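Long-range contacts in fibrillarin-like rRNA/tRNA 2'-O-methyltransferase (Aeropyrum pernix, PDB 4DF3), which probably uses S-adenosyl-L-methionine to methylate ribose 2'-hydroxyls of rRNA and tRNA at sites chosen by a guide RNA in box C/D particles: residues 57-61 against 217-221; 37-41 against 89-94; 178-184 against 223-229; 184-189 against 213-217. The protein carries 2 engineered substitutions. One frame throughout, in Å; residues are numbered along the deposited sequence.

Interaction 1 (57-61 against 217-221); sequences AYRSK and LDPFD
Ala57 O is met by a water that donates to it over 2.7 Å and reaches on, by a weak bond, to Phe220 O; Phe220 CB lies 3.3 Å from the same Ala57 O. The aromatic part is built round Phe220, whose CG stands anti to its carbonyl carbon (chi1 -58°), setting the ring between Ala57 and Tyr58. The methyl of Ala57 sits over one face, with CB 3.8 Å from the ring centroid. The edge of Phe220, led by CD1, points at the centre of one Tyr58 face, a T-shaped pair with centroids 4.8 Å apart and planes at 63°. Tyr58 OH touches CG of the cis-proline Pro219 (3.5 Å). The loop carrying Phe220 joins the last two strands of the Rossmann-like methyltransferase sheet and here meets the linker into helix 61-67. Were Phe220 an alanine, the Tyr58 ring would probably lose its edge-on partner and a gap would open above the Ala57 methyl. At the helix start the Lys61 and Leu217 side chains cross at about a right angle. Lys61 NZ, salt-bridged to Asp154 of the S-adenosylmethionine pocket, lies 4.4 Å from Asp221 OD2, beyond a salt bridge; Asp221 OD1 holds His224.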
loop_
_atom_site.group_PDB
_atom_site.type_symbol
_atom_site.label_atom_id
_atom_site.label_comp_id
_atom_site.label_asym_id
_atom_site.label_seq_id
_atom_site.Cartn_x
_atom_site.Cartn_y
_atom_site.Cartn_z
ATOM N N ALA A 57 4.592 5.437 9.214
ATOM C CA ALA A 57 4.838 5.935 7.914
ATOM C C ALA A 57 6.323 5.864 7.529
ATOM O O ALA A 57 6.674 5.986 6.348
ATOM C CB ALA A 57 4.327 7.400 7.834
ATOM N N TYR A 58 7.215 5.690 8.524
ATOM C CA TYR A 58 8.625 5.511 8.207
ATOM C C TYR A 58 8.934 4.120 7.765
ATOM O O TYR A 58 10.050 3.910 7.301
ATOM C CB TYR A 58 9.577 5.835 9.412
ATOM C CG TYR A 58 9.616 7.333 9.695
ATOM C CD1 TYR A 58 10.454 8.169 8.946
ATOM C CD2 TYR A 58 8.814 7.906 10.703
ATOM C CE1 TYR A 58 10.571 9.577 9.166
ATOM C CE2 TYR A 58 8.871 9.339 10.928
ATOM C CZ TYR A 58 9.782 10.166 10.168
ATOM O OH TYR A 58 9.855 11.560 10.361
ATOM N N ARG A 59 7.970 3.204 7.853
ATOM C CA ARG A 59 8.152 1.806 7.373
ATOM C C ARG A 59 7.155 1.413 6.257
ATOM O O ARG A 59 7.245 0.281 5.673
ATOM C CB ARG A 59 7.906 0.849 8.516
ATOM C CG ARG A 59 8.824 1.014 9.729
ATOM C CD ARG A 59 10.310 0.539 9.466
ATOM N NE ARG A 59 10.390 -0.771 8.798
ATOM C CZ ARG A 59 10.166 -1.972 9.361
ATOM N NH1 ARG A 59 9.872 -2.100 10.662
ATOM N NH2 ARG A 59 10.234 -3.072 8.595
ATOM N N SER A 60 6.239 2.333 5.967
ATOM C CA SER A 60 5.237 2.022 4.913
ATOM C C SER A 60 4.945 3.194 4.052
ATOM O O SER A 60 4.395 4.261 4.542
ATOM C CB SER A 60 3.926 1.530 5.585
ATOM O OG SER A 60 2.844 1.417 4.619
ATOM N N LYS A 61 5.207 3.011 2.748
ATOM C CA LYS A 61 5.030 4.173 1.862
ATOM C C LYS A 61 3.596 4.686 1.725
ATOM O O LYS A 61 3.354 5.927 1.522
ATOM C CB LYS A 61 5.625 3.859 0.492
ATOM C CG LYS A 61 7.184 3.791 0.487
ATOM C CD LYS A 61 7.631 3.504 -0.957
ATOM C CE LYS A 61 9.049 2.917 -1.104
ATOM N NZ LYS A 61 9.096 1.465 -0.743
ATOM N N LEU A 217 7.273 11.732 -0.527
ATOM C CA LEU A 217 7.180 11.086 0.757
ATOM C C LEU A 217 8.174 11.568 1.802
ATOM O O LEU A 217 8.190 11.054 2.888
ATOM C CB LEU A 217 7.284 9.551 0.602
ATOM C CG LEU A 217 6.237 8.991 -0.347
ATOM C CD1 LEU A 217 6.389 7.398 -0.507
ATOM C CD2 LEU A 217 4.720 9.445 0.014
ATOM N N ASP A 218 8.992 12.568 1.468
ATOM C CA ASP A 218 9.983 13.030 2.419
ATOM C C ASP A 218 9.287 13.590 3.668
ATOM O O ASP A 218 8.273 14.262 3.515
ATOM C CB ASP A 218 10.792 14.141 1.760
ATOM C CG ASP A 218 11.777 14.770 2.710
ATOM O OD1 ASP A 218 12.852 14.187 2.857
ATOM O OD2 ASP A 218 11.437 15.773 3.336
ATOM N N PRO A 219 9.832 13.306 4.891
ATOM C CA PRO A 219 11.047 12.544 5.197
ATOM C C PRO A 219 10.808 11.107 5.513
ATOM O O PRO A 219 11.730 10.430 5.936
ATOM C CB PRO A 219 11.541 13.249 6.504
ATOM C CG PRO A 219 10.209 13.313 7.306
ATOM C CD PRO A 219 9.221 13.834 6.144
ATOM N N PHE A 220 9.566 10.661 5.447
ATOM C CA PHE A 220 9.231 9.247 5.717
ATOM C C PHE A 220 9.967 8.313 4.757
ATOM O O PHE A 220 10.485 7.229 5.155
ATOM C CB PHE A 220 7.713 9.049 5.596
ATOM C CG PHE A 220 6.898 9.915 6.520
ATOM C CD1 PHE A 220 6.994 9.763 7.911
ATOM C CD2 PHE A 220 6.050 10.867 5.986
ATOM C CE1 PHE A 220 6.245 10.532 8.745
ATOM C CE2 PHE A 220 5.319 11.658 6.801
ATOM C CZ PHE A 220 5.413 11.461 8.232
ATOM N N ASP A 221 10.023 8.742 3.505
ATOM C CA ASP A 221 10.917 8.147 2.511
ATOM C C ASP A 221 11.455 9.274 1.629
ATOM O O ASP A 221 10.713 9.936 0.927
ATOM C CB ASP A 221 10.187 7.073 1.680
ATOM C CG ASP A 221 11.134 6.284 0.784
ATOM O OD1 ASP A 221 11.867 6.856 -0.038
ATOM O OD2 ASP A 221 11.168 5.052 0.867
HETATM O O HOH W 1 8.261 5.156 4.310
#

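Interaction 2 (37-41 against 89-94). With SAM (S-adenosylmethionine), chain C.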
loop_
_atom_site.group_PDB
_atom_site.type_symbol
_atom_site.label_atom_id
_atom_site.label_comp_id
_atom_site.label_asym_id
_atom_site.label_seq_id
_atom_site.Cartn_x
_atom_site.Cartn_y
_atom_site.Cartn_z
ATOM N N GLN A 37 -1.596 -10.377 17.239
ATOM C CA GLN A 37 -0.461 -10.650 16.341
ATOM C C GLN A 37 0.189 -9.378 15.818
ATOM O O GLN A 37 -0.480 -8.387 15.521
ATOM C CB GLN A 37 -0.871 -11.587 15.178
ATOM C CG GLN A 37 -1.665 -12.838 15.616
ATOM C CD GLN A 37 -0.841 -14.160 15.663
ATOM O OE1 GLN A 37 0.380 -14.161 15.871
ATOM N NE2 GLN A 37 -1.529 -15.280 15.478
ATOM N N ARG A 38 1.507 -9.432 15.715
ATOM C CA ARG A 38 2.351 -8.298 15.381
ATOM C C ARG A 38 3.242 -8.656 14.160
ATOM O O ARG A 38 4.020 -9.635 14.211
ATOM C CB ARG A 38 3.175 -7.950 16.644
ATOM C CG ARG A 38 4.276 -6.873 16.513
ATOM C CD ARG A 38 5.263 -6.868 17.711
ATOM N NE ARG A 38 4.959 -5.828 18.706
ATOM C CZ ARG A 38 4.235 -6.002 19.819
ATOM N NH1 ARG A 38 3.709 -7.191 20.122
ATOM N NH2 ARG A 38 4.035 -4.975 20.641
ATOM N N VAL A 39 3.157 -7.859 13.085
ATOM C CA VAL A 39 3.813 -8.187 11.782
ATOM C C VAL A 39 5.281 -7.742 11.608
ATOM O O VAL A 39 6.121 -8.511 11.112
ATOM C CB VAL A 39 2.946 -7.690 10.538
ATOM C CG1 VAL A 39 3.743 -7.713 9.224
ATOM C CG2 VAL A 39 1.655 -8.476 10.408
ATOM N N TYR A 40 5.594 -6.501 11.967
ATOM C CA TYR A 40 6.957 -5.976 11.789
ATOM C C TYR A 40 7.490 -5.214 13.014
ATOM O O TYR A 40 8.124 -4.144 12.887
ATOM C CB TYR A 40 7.015 -5.111 10.527
ATOM C CG TYR A 40 6.024 -3.975 10.478
ATOM C CD1 TYR A 40 6.441 -2.669 10.733
ATOM C CD2 TYR A 40 4.688 -4.184 10.100
ATOM C CE1 TYR A 40 5.542 -1.592 10.661
ATOM C CE2 TYR A 40 3.786 -3.132 10.037
ATOM C CZ TYR A 40 4.203 -1.839 10.317
ATOM O OH TYR A 40 3.336 -0.720 10.245
ATOM N N GLY A 41 7.234 -5.774 14.193
ATOM C CA GLY A 41 7.531 -5.096 15.445
ATOM C C GLY A 41 6.790 -3.773 15.574
ATOM O O GLY A 41 7.302 -2.831 16.233
ATOM N N GLY A 89 5.176 -8.095 3.655
ATOM C CA GLY A 89 3.823 -7.837 4.073
ATOM C C GLY A 89 3.597 -6.620 4.959
ATOM O O GLY A 89 2.486 -6.417 5.432
ATOM N N THR A 90 4.631 -5.813 5.184
ATOM C CA THR A 90 4.465 -4.585 5.996
ATOM C C THR A 90 3.250 -3.706 5.627
ATOM O O THR A 90 2.327 -3.505 6.448
ATOM C CB THR A 90 5.743 -3.767 5.949
ATOM O OG1 THR A 90 6.768 -4.485 6.672
ATOM C CG2 THR A 90 5.509 -2.449 6.663
ATOM N N THR A 91 3.221 -3.188 4.395
ATOM C CA THR A 91 2.124 -2.318 3.978
ATOM C C THR A 91 0.890 -3.197 3.718
ATOM O O THR A 91 -0.259 -2.783 4.000
ATOM C CB THR A 91 2.524 -1.512 2.725
ATOM O OG1 THR A 91 3.674 -0.674 3.055
ATOM C CG2 THR A 91 1.338 -0.699 2.235
ATOM N N ALA A 92 1.106 -4.388 3.138
ATOM C CA ALA A 92 -0.070 -5.250 2.867
ATOM C C ALA A 92 -0.798 -5.615 4.156
ATOM O O ALA A 92 -2.009 -5.822 4.136
ATOM C CB ALA A 92 0.336 -6.504 2.095
ATOM N N SER A 93 -0.100 -5.695 5.286
ATOM C CA SER A 93 -0.822 -6.113 6.496
ATOM C C SER A 93 -1.848 -5.041 6.880
ATOM O O SER A 93 -2.941 -5.339 7.383
ATOM C CB SER A 93 0.142 -6.365 7.703
ATOM O OG SER A 93 0.832 -5.171 8.102
ATOM N N HIS A 94 -1.468 -3.778 6.720
ATOM C CA HIS A 94 -2.438 -2.722 6.952
ATOM C C HIS A 94 -3.549 -2.682 5.910
ATOM O O HIS A 94 -4.733 -2.384 6.291
ATOM C CB HIS A 94 -1.727 -1.339 7.090
ATOM C CG HIS A 94 -0.816 -1.284 8.290
ATOM N ND1 HIS A 94 -1.261 -1.050 9.580
ATOM C CD2 HIS A 94 0.520 -1.463 8.371
ATOM C CE1 HIS A 94 -0.227 -1.122 10.409
ATOM N NE2 HIS A 94 0.867 -1.347 9.693
HETATM N N SAM C . 5.720 -2.853 -0.782
HETATM C CA SAM C . 6.576 -3.296 0.356
HETATM C C SAM C . 6.073 -2.564 1.603
HETATM O O SAM C . 5.582 -1.419 1.519
HETATM O OXT SAM C . 6.150 -3.114 2.697
HETATM C CB SAM C . 8.092 -2.956 0.142
HETATM C CG SAM C . 8.451 -3.513 -1.225
HETATM S SD SAM C . 10.219 -3.774 -1.542
HETATM C CE SAM C . 10.504 -2.015 -1.864
HETATM C "C5'" SAM C . 10.186 -4.389 -3.266
HETATM C "C4'" SAM C . 9.941 -5.896 -3.377
HETATM O "O4'" SAM C . 9.568 -6.300 -4.693
HETATM C "C3'" SAM C . 11.108 -6.807 -3.025
HETATM O "O3'" SAM C . 10.624 -7.644 -1.970
HETATM C "C2'" SAM C . 11.524 -7.520 -4.322
HETATM O "O2'" SAM C . 11.936 -8.850 -4.098
HETATM C "C1'" SAM C . 10.232 -7.501 -5.127
HETATM N N9 SAM C . 10.406 -7.381 -6.587
HETATM C C8 SAM C . 11.342 -6.659 -7.337
HETATM N N7 SAM C . 11.080 -6.878 -8.684
HETATM C C5 SAM C . 10.033 -7.708 -8.792
HETATM C C6 SAM C . 9.361 -8.218 -9.891
HETATM N N6 SAM C . 9.708 -7.964 -11.212
HETATM N N1 SAM C . 8.287 -9.018 -9.525
HETATM C C2 SAM C . 7.831 -9.369 -8.267
HETATM N N3 SAM C . 8.520 -8.839 -7.190
HETATM C C4 SAM C . 9.597 -8.061 -7.481
#
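Tyr40 reaches across to His94 at the start of helix 90-99, its OH 2.6 Å from His94 NE2 in a short hydrogen bond. The two rings meet rim to rim with planes at 74°, and NE2 lies near the tyrosine plane. This is the tight end of the contact. Thr90 turns its methyl over the centre of the Tyr40 ring, with CG2 3.8 Å from the centroid and only 7° off the normal, a clear CH-pi contact. The Tyr40 ring gets there because chi1 is 56°, which sets CG between the backbone N and the carbonyl carbon and aims the ring at the helix. Packing is looser at Val39, which makes no polar bond to the helix through its side chain: CG2 touches Ser93 CB, but Val39 CG1 stands 4.2 Å from Gly89 O. Farther out, Arg38 and Gly41 belong to the exposed part of the loop. Ser93 OG donates to Thr90 O and is also bonded to Arg53, while His94 stacks on Trp55 and pairs through ND1 with Thr30. The helix so approached is the one that binds the methionine carboxylate in this Rossmann-like methyltransferase. Thr91 OG1 donates to SAM O over 2.6 Å, and Thr91 N makes a weak bond to SAM OXT. Thr90, its methyl packed on Tyr40, also touches SAM OXT through CB (3.3 Å). The tyrosine–histidine bond is therefore likely to help hold the helix end that binds the carboxylate of S-adenosylmethionine.

Interaction 3 (178-184 against 223-229)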
loop_
_atom_site.group_PDB
_atom_site.type_symbol
_atom_site.label_atom_id
_atom_site.label_comp_id
_atom_site.label_asym_id
_atom_site.label_seq_id
_atom_site.Cartn_x
_atom_site.Cartn_y
_atom_site.Cartn_z
ATOM N N MET A 178 -4.930 2.989 -9.009
ATOM C CA MET A 178 -3.555 2.504 -9.170
ATOM C C MET A 178 -2.696 3.393 -8.321
ATOM O O MET A 178 -2.730 4.648 -8.461
ATOM C CB MET A 178 -3.143 2.677 -10.674
ATOM C CG MET A 178 -1.824 1.982 -11.117
ATOM S SD MET A 178 -0.377 2.735 -10.366
ATOM C CE MET A 178 -0.455 4.333 -11.068
ATOM N N LEU A 179 -2.001 2.793 -7.351
ATOM C CA LEU A 179 -1.054 3.535 -6.534
ATOM C C LEU A 179 0.305 2.956 -6.853
ATOM O O LEU A 179 0.523 1.734 -6.794
ATOM C CB LEU A 179 -1.358 3.312 -5.053
ATOM C CG LEU A 179 -2.633 4.024 -4.550
ATOM C CD1 LEU A 179 -3.079 3.332 -3.207
ATOM C CD2 LEU A 179 -2.356 5.551 -4.330
ATOM N N MET A 180 1.217 3.846 -7.201
ATOM C CA MET A 180 2.605 3.421 -7.624
ATOM C C MET A 180 3.682 4.246 -6.849
ATOM O O MET A 180 3.672 5.478 -6.872
ATOM C CB MET A 180 2.854 3.520 -9.152
ATOM C CG MET A 180 4.196 2.841 -9.518
ATOM S SD MET A 180 4.454 2.957 -11.316
ATOM C CE MET A 180 5.185 4.544 -11.578
ATOM N N ALA A 181 4.507 3.563 -6.073
ATOM C CA ALA A 181 5.689 4.210 -5.486
ATOM C C ALA A 181 6.762 4.347 -6.568
ATOM O O ALA A 181 7.214 3.355 -7.150
ATOM C CB ALA A 181 6.229 3.345 -4.344
ATOM N N ILE A 182 7.214 5.572 -6.793
ATOM C CA ILE A 182 8.192 5.882 -7.824
ATOM C C ILE A 182 9.434 6.550 -7.176
ATOM O O ILE A 182 9.273 7.393 -6.279
ATOM C CB ILE A 182 7.548 6.849 -8.900
ATOM C CG1 ILE A 182 8.515 7.054 -10.073
ATOM C CG2 ILE A 182 7.078 8.157 -8.341
ATOM C CD1 ILE A 182 7.818 7.834 -11.262
ATOM N N LYS A 183 10.634 6.189 -7.659
ATOM C CA LYS A 183 11.846 6.899 -7.253
ATOM C C LYS A 183 11.709 8.310 -7.728
ATOM O O LYS A 183 11.449 8.549 -8.907
ATOM C CB LYS A 183 13.059 6.215 -7.902
ATOM C CG LYS A 183 14.304 6.331 -7.091
ATOM C CD LYS A 183 14.345 5.202 -6.030
ATOM C CE LYS A 183 15.609 5.179 -5.127
ATOM N NZ LYS A 183 16.912 5.586 -5.744
ATOM N N ALA A 184 11.839 9.271 -6.815
ATOM C CA ALA A 184 11.650 10.640 -7.124
ATOM C C ALA A 184 12.314 11.511 -6.052
ATOM O O ALA A 184 12.331 11.166 -4.865
ATOM C CB ALA A 184 10.101 11.025 -7.164
ATOM N N ASP A 223 13.357 9.292 -0.900
ATOM C CA ASP A 223 13.691 9.000 -2.279
ATOM C C ASP A 223 12.517 8.588 -3.174
ATOM O O ASP A 223 12.754 8.191 -4.289
ATOM C CB ASP A 223 14.764 7.925 -2.345
ATOM C CG ASP A 223 16.013 8.364 -1.674
ATOM O OD1 ASP A 223 16.296 9.559 -1.773
ATOM O OD2 ASP A 223 16.680 7.557 -1.022
ATOM N N HIS A 224 11.288 8.707 -2.699
ATOM C CA HIS A 224 10.103 8.236 -3.453
ATOM C C HIS A 224 8.930 9.208 -3.365
ATOM O O HIS A 224 8.828 9.966 -2.371
ATOM C CB HIS A 224 9.635 6.862 -2.928
ATOM C CG HIS A 224 10.601 5.759 -3.213
ATOM N ND1 HIS A 224 11.652 5.448 -2.380
ATOM C CD2 HIS A 224 10.627 4.847 -4.223
ATOM C CE1 HIS A 224 12.317 4.410 -2.886
ATOM N NE2 HIS A 224 11.686 4.005 -3.980
ATOM N N ALA A 225 8.042 9.138 -4.350
ATOM C CA ALA A 225 6.755 9.796 -4.303
ATOM C C ALA A 225 5.739 8.682 -4.475
ATOM O O ALA A 225 6.060 7.600 -4.986
ATOM C CB ALA A 225 6.664 10.796 -5.515
ATOM N N MET A 226 4.507 8.956 -4.137
ATOM C CA MET A 226 3.370 8.078 -4.458
ATOM C C MET A 226 2.489 8.661 -5.551
ATOM O O MET A 226 1.974 9.794 -5.394
ATOM C CB MET A 226 2.602 7.853 -3.150
ATOM C CG MET A 226 1.339 6.849 -3.312
ATOM S SD MET A 226 2.000 5.184 -3.636
ATOM C CE MET A 226 2.501 4.772 -1.931
ATOM N N ILE A 227 2.360 7.917 -6.660
ATOM C CA ILE A 227 1.528 8.384 -7.773
ATOM C C ILE A 227 0.171 7.698 -7.592
ATOM O O ILE A 227 0.133 6.499 -7.326
ATOM C CB ILE A 227 2.111 7.924 -9.110
ATOM C CG1 ILE A 227 3.412 8.684 -9.384
ATOM C CG2 ILE A 227 1.080 8.227 -10.274
ATOM C CD1 ILE A 227 4.223 8.026 -10.473
ATOM N N TYR A 228 -0.914 8.470 -7.733
ATOM C CA TYR A 228 -2.265 7.930 -7.608
ATOM C C TYR A 228 -3.024 8.209 -8.916
ATOM O O TYR A 228 -3.115 9.373 -9.360
ATOM C CB TYR A 228 -2.959 8.603 -6.382
ATOM C CG TYR A 228 -4.401 8.368 -6.257
ATOM C CD1 TYR A 228 -4.974 7.141 -6.596
ATOM C CD2 TYR A 228 -5.230 9.364 -5.704
ATOM C CE1 TYR A 228 -6.322 6.887 -6.430
ATOM C CE2 TYR A 228 -6.602 9.139 -5.537
ATOM C CZ TYR A 228 -7.160 7.900 -5.918
ATOM O OH TYR A 228 -8.523 7.655 -5.732
ATOM N N ALA A 229 -3.503 7.156 -9.576
ATOM C CA ALA A 229 -4.160 7.325 -10.876
ATOM C C ALA A 229 -5.438 6.447 -10.928
ATOM O O ALA A 229 -5.601 5.502 -10.120
ATOM C CB ALA A 229 -3.249 7.033 -11.980
#
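Met180 and Ile227 form the middle of an antiparallel strand pair, with Ile227 N donating to Met180 O over 2.8 Å in an essentially straight bond (179°) and Met180 N returning one to Ile227 O. The same reciprocal pair of hydrogen bonds links Met178 with Ala229 and Ile182 with Ala225. One more bond follows where the strands end, from Ala184 N to Asp223 O, and there the donor stands well above the carbonyl plane. Between these hydrogen-bonded pairs, alpha carbons point their hydrogens at carbonyls, as at Leu179 CA and Ile227 O (3.3 Å). Side chains close both faces. On the face of Met178, Met180 and Ile182, Ile227 CD1 lies 3.6 Å from Ile182 CG2. The Met180 and Ile227 side chains run side by side, and the bend at chi3 of Met180 (85°) brings its CE to 3.8 Å from Ile227 CD1. On the face of Leu179 and Ala181, Leu179 CD2 packs at 3.7 Å on Tyr228 CB and also touches Met226 CG. Strand 224-229 is the antiparallel strand of a class I methyltransferase sheet, lying between strands 176-183 and 211-216 and making the sheet mixed. Beyond the pair, helix 195-206 covers the isoleucine face, with Tyr197 on Ile182 and Ile201 on Ile227. On the other face, helix 61-67 brings Lys61 against Ala181 and Met226, beside Asp154 of the S-adenosylmethionine site; Lys61 also touches His224. Farther along, Tyr228 OH is bonded to Glu72.

Interaction 4 (184-189 against 213-217)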
loop_
_atom_site.group_PDB
_atom_site.type_symbol
_atom_site.label_atom_id
_atom_site.label_comp_id
_atom_site.label_asym_id
_atom_site.label_seq_id
_atom_site.Cartn_x
_atom_site.Cartn_y
_atom_site.Cartn_z
ATOM N N ALA A 184 11.839 9.271 -6.815
ATOM C CA ALA A 184 11.650 10.640 -7.124
ATOM C C ALA A 184 12.314 11.511 -6.052
ATOM O O ALA A 184 12.331 11.166 -4.865
ATOM C CB ALA A 184 10.101 11.025 -7.164
ATOM N N ARG A 185 12.879 12.629 -6.503
ATOM C CA ARG A 185 13.412 13.644 -5.572
ATOM C C ARG A 185 12.337 14.660 -5.276
ATOM O O ARG A 185 11.384 14.787 -6.021
ATOM C CB ARG A 185 14.604 14.342 -6.201
ATOM C CG ARG A 185 15.822 13.422 -6.342
ATOM C CD ARG A 185 16.838 13.951 -7.422
ATOM N NE ARG A 185 16.174 14.200 -8.714
ATOM C CZ ARG A 185 16.754 14.770 -9.772
ATOM N NH1 ARG A 185 18.033 15.134 -9.715
ATOM N NH2 ARG A 185 16.056 14.974 -10.887
ATOM N N SER A 186 12.494 15.428 -4.189
ATOM C CA SER A 186 11.459 16.381 -3.875
ATOM C C SER A 186 11.235 17.262 -5.134
ATOM O O SER A 186 10.054 17.558 -5.481
ATOM C CB SER A 186 11.887 17.225 -2.690
ATOM O OG SER A 186 10.760 17.981 -2.270
ATOM N N ILE A 187 12.332 17.681 -5.781
ATOM C CA ILE A 187 12.248 18.601 -6.944
ATOM C C ILE A 187 11.495 18.019 -8.149
ATOM O O ILE A 187 10.897 18.760 -8.926
ATOM C CB ILE A 187 13.578 19.115 -7.411
ATOM C CG1 ILE A 187 14.509 17.962 -7.882
ATOM C CG2 ILE A 187 14.238 19.926 -6.269
ATOM C CD1 ILE A 187 15.751 18.593 -8.671
ATOM N N ASP A 188 11.472 16.695 -8.260
ATOM C CA ASP A 188 10.649 16.094 -9.334
ATOM C C ASP A 188 9.144 16.400 -9.176
ATOM O O ASP A 188 8.409 16.553 -10.176
ATOM C CB ASP A 188 10.837 14.585 -9.329
ATOM C CG ASP A 188 12.200 14.183 -9.788
ATOM O OD1 ASP A 188 12.660 14.663 -10.812
ATOM O OD2 ASP A 188 12.815 13.354 -9.158
ATOM N N VAL A 189 8.685 16.479 -7.931
ATOM C CA VAL A 189 7.303 16.758 -7.595
ATOM C C VAL A 189 7.029 18.231 -7.615
ATOM O O VAL A 189 6.011 18.660 -8.134
ATOM C CB VAL A 189 6.889 16.084 -6.226
ATOM C CG1 VAL A 189 5.339 16.335 -5.913
ATOM C CG2 VAL A 189 7.079 14.506 -6.436
ATOM N N ASP A 213 -3.311 12.309 -8.350
ATOM C CA ASP A 213 -2.528 12.977 -7.284
ATOM C C ASP A 213 -1.100 12.414 -7.298
ATOM O O ASP A 213 -0.875 11.281 -7.780
ATOM C CB ASP A 213 -3.160 12.804 -5.887
ATOM C CG ASP A 213 -2.729 13.882 -4.886
ATOM O OD1 ASP A 213 -2.100 14.877 -5.252
ATOM O OD2 ASP A 213 -2.948 13.712 -3.688
ATOM N N VAL A 214 -0.149 13.230 -6.828
ATOM C CA VAL A 214 1.222 12.770 -6.615
ATOM C C VAL A 214 1.701 13.470 -5.370
ATOM O O VAL A 214 1.582 14.709 -5.267
ATOM C CB VAL A 214 2.220 13.103 -7.768
ATOM C CG1 VAL A 214 3.733 12.407 -7.480
ATOM C CG2 VAL A 214 1.715 12.585 -9.079
ATOM N N VAL A 215 2.228 12.713 -4.410
ATOM C CA VAL A 215 2.827 13.344 -3.253
ATOM C C VAL A 215 4.233 12.790 -3.030
ATOM O O VAL A 215 4.451 11.586 -3.080
ATOM C CB VAL A 215 1.997 13.276 -1.891
ATOM C CG1 VAL A 215 0.678 14.129 -1.993
ATOM C CG2 VAL A 215 1.764 11.794 -1.392
ATOM N N HIS A 216 5.184 13.691 -2.760
ATOM C CA HIS A 216 6.475 13.218 -2.345
ATOM C C HIS A 216 6.446 12.726 -0.874
ATOM O O HIS A 216 5.676 13.262 -0.064
ATOM C CB HIS A 216 7.550 14.318 -2.572
ATOM C CG HIS A 216 8.942 13.760 -2.540
ATOM N ND1 HIS A 216 9.639 13.593 -1.357
ATOM C CD2 HIS A 216 9.747 13.275 -3.513
ATOM C CE1 HIS A 216 10.774 12.987 -1.590
ATOM N NE2 HIS A 216 10.901 12.839 -2.900
ATOM N N LEU A 217 7.273 11.732 -0.527
ATOM C CA LEU A 217 7.180 11.086 0.757
ATOM C C LEU A 217 8.174 11.568 1.802
ATOM O O LEU A 217 8.190 11.054 2.888
ATOM C CB LEU A 217 7.284 9.551 0.602
ATOM C CG LEU A 217 6.237 8.991 -0.347
ATOM C CD1 LEU A 217 6.389 7.398 -0.507
ATOM C CD2 LEU A 217 4.720 9.445 0.014
#
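With chi1 at -163°, His216 swings CG away from its own backbone N and carries the imidazole across to Ala184, while Val189, with CG1 anti to its backbone N (chi1 -177°), is left with CG2 facing the histidine's CB (3.9 Å). His216 NE2 donates to Ala184 O over 3.0 Å. The carbonyl oxygen lies close to the ring plane, yet the donor stands well above the carbonyl plane, and the bond is bent, with an N-H...O angle of 144°. Ser186 CA sits over one face of the imidazole, 3.7 Å from its centroid, and the Arg185 carbonyl passes close by CD2. The other ring nitrogen, ND1, is engaged by Asp218 N, so both nitrogens have partners and the ring's rotation is fixed. A leucine in place of His216 would probably leave Ala184 O and Asp218 N without their mates and let the turn at 184-186 drift from the strand end. Next to the ring, Val189 CG2 meets Val214 CG1 at 4.1 Å, a looser apolar touch. The turn is also braced from within: Arg185 N donates to Asp188 OD2 over 2.8 Å, and the Arg185 guanidinium holds the same carboxylate by the long, weak bonds of a salt bridge. Asp188 OD1 also accepts from Ser194 N. The contact thus joins the turn that leaves strand 176-183, together with short helix 186-190, to the end of edge strand 211-216; Tyr197 of helix 195-206 packs against Ala184, Val189 and Val214, and Ala225 of strand 224-229 lies beside the same three residues.

In the fold
Interactions 3 and 4 lie about 8 Å apart between centres and share Ala184. Strands 176-183, 224-229 and 211-216 are successive in the mixed sheet, and interaction 4, which falls between the two strands of interaction 3 in the chain, ties the turn after the first to the end of the last. Interaction 1 shares Leu217 with interaction 4 and sits about 12 Å from both. It reaches interaction 2, about 15 Å away, through Ser60 and Thr91, whose hydroxyls probably hydrogen-bond; their segments alternate along the chain. Interaction 2 closes before 3 and 4 open and joins the N-terminal antiparallel-sheet region to helix 90-99. Interactions 1 and 2 both contribute residues to the S-adenosylmethionine pocket.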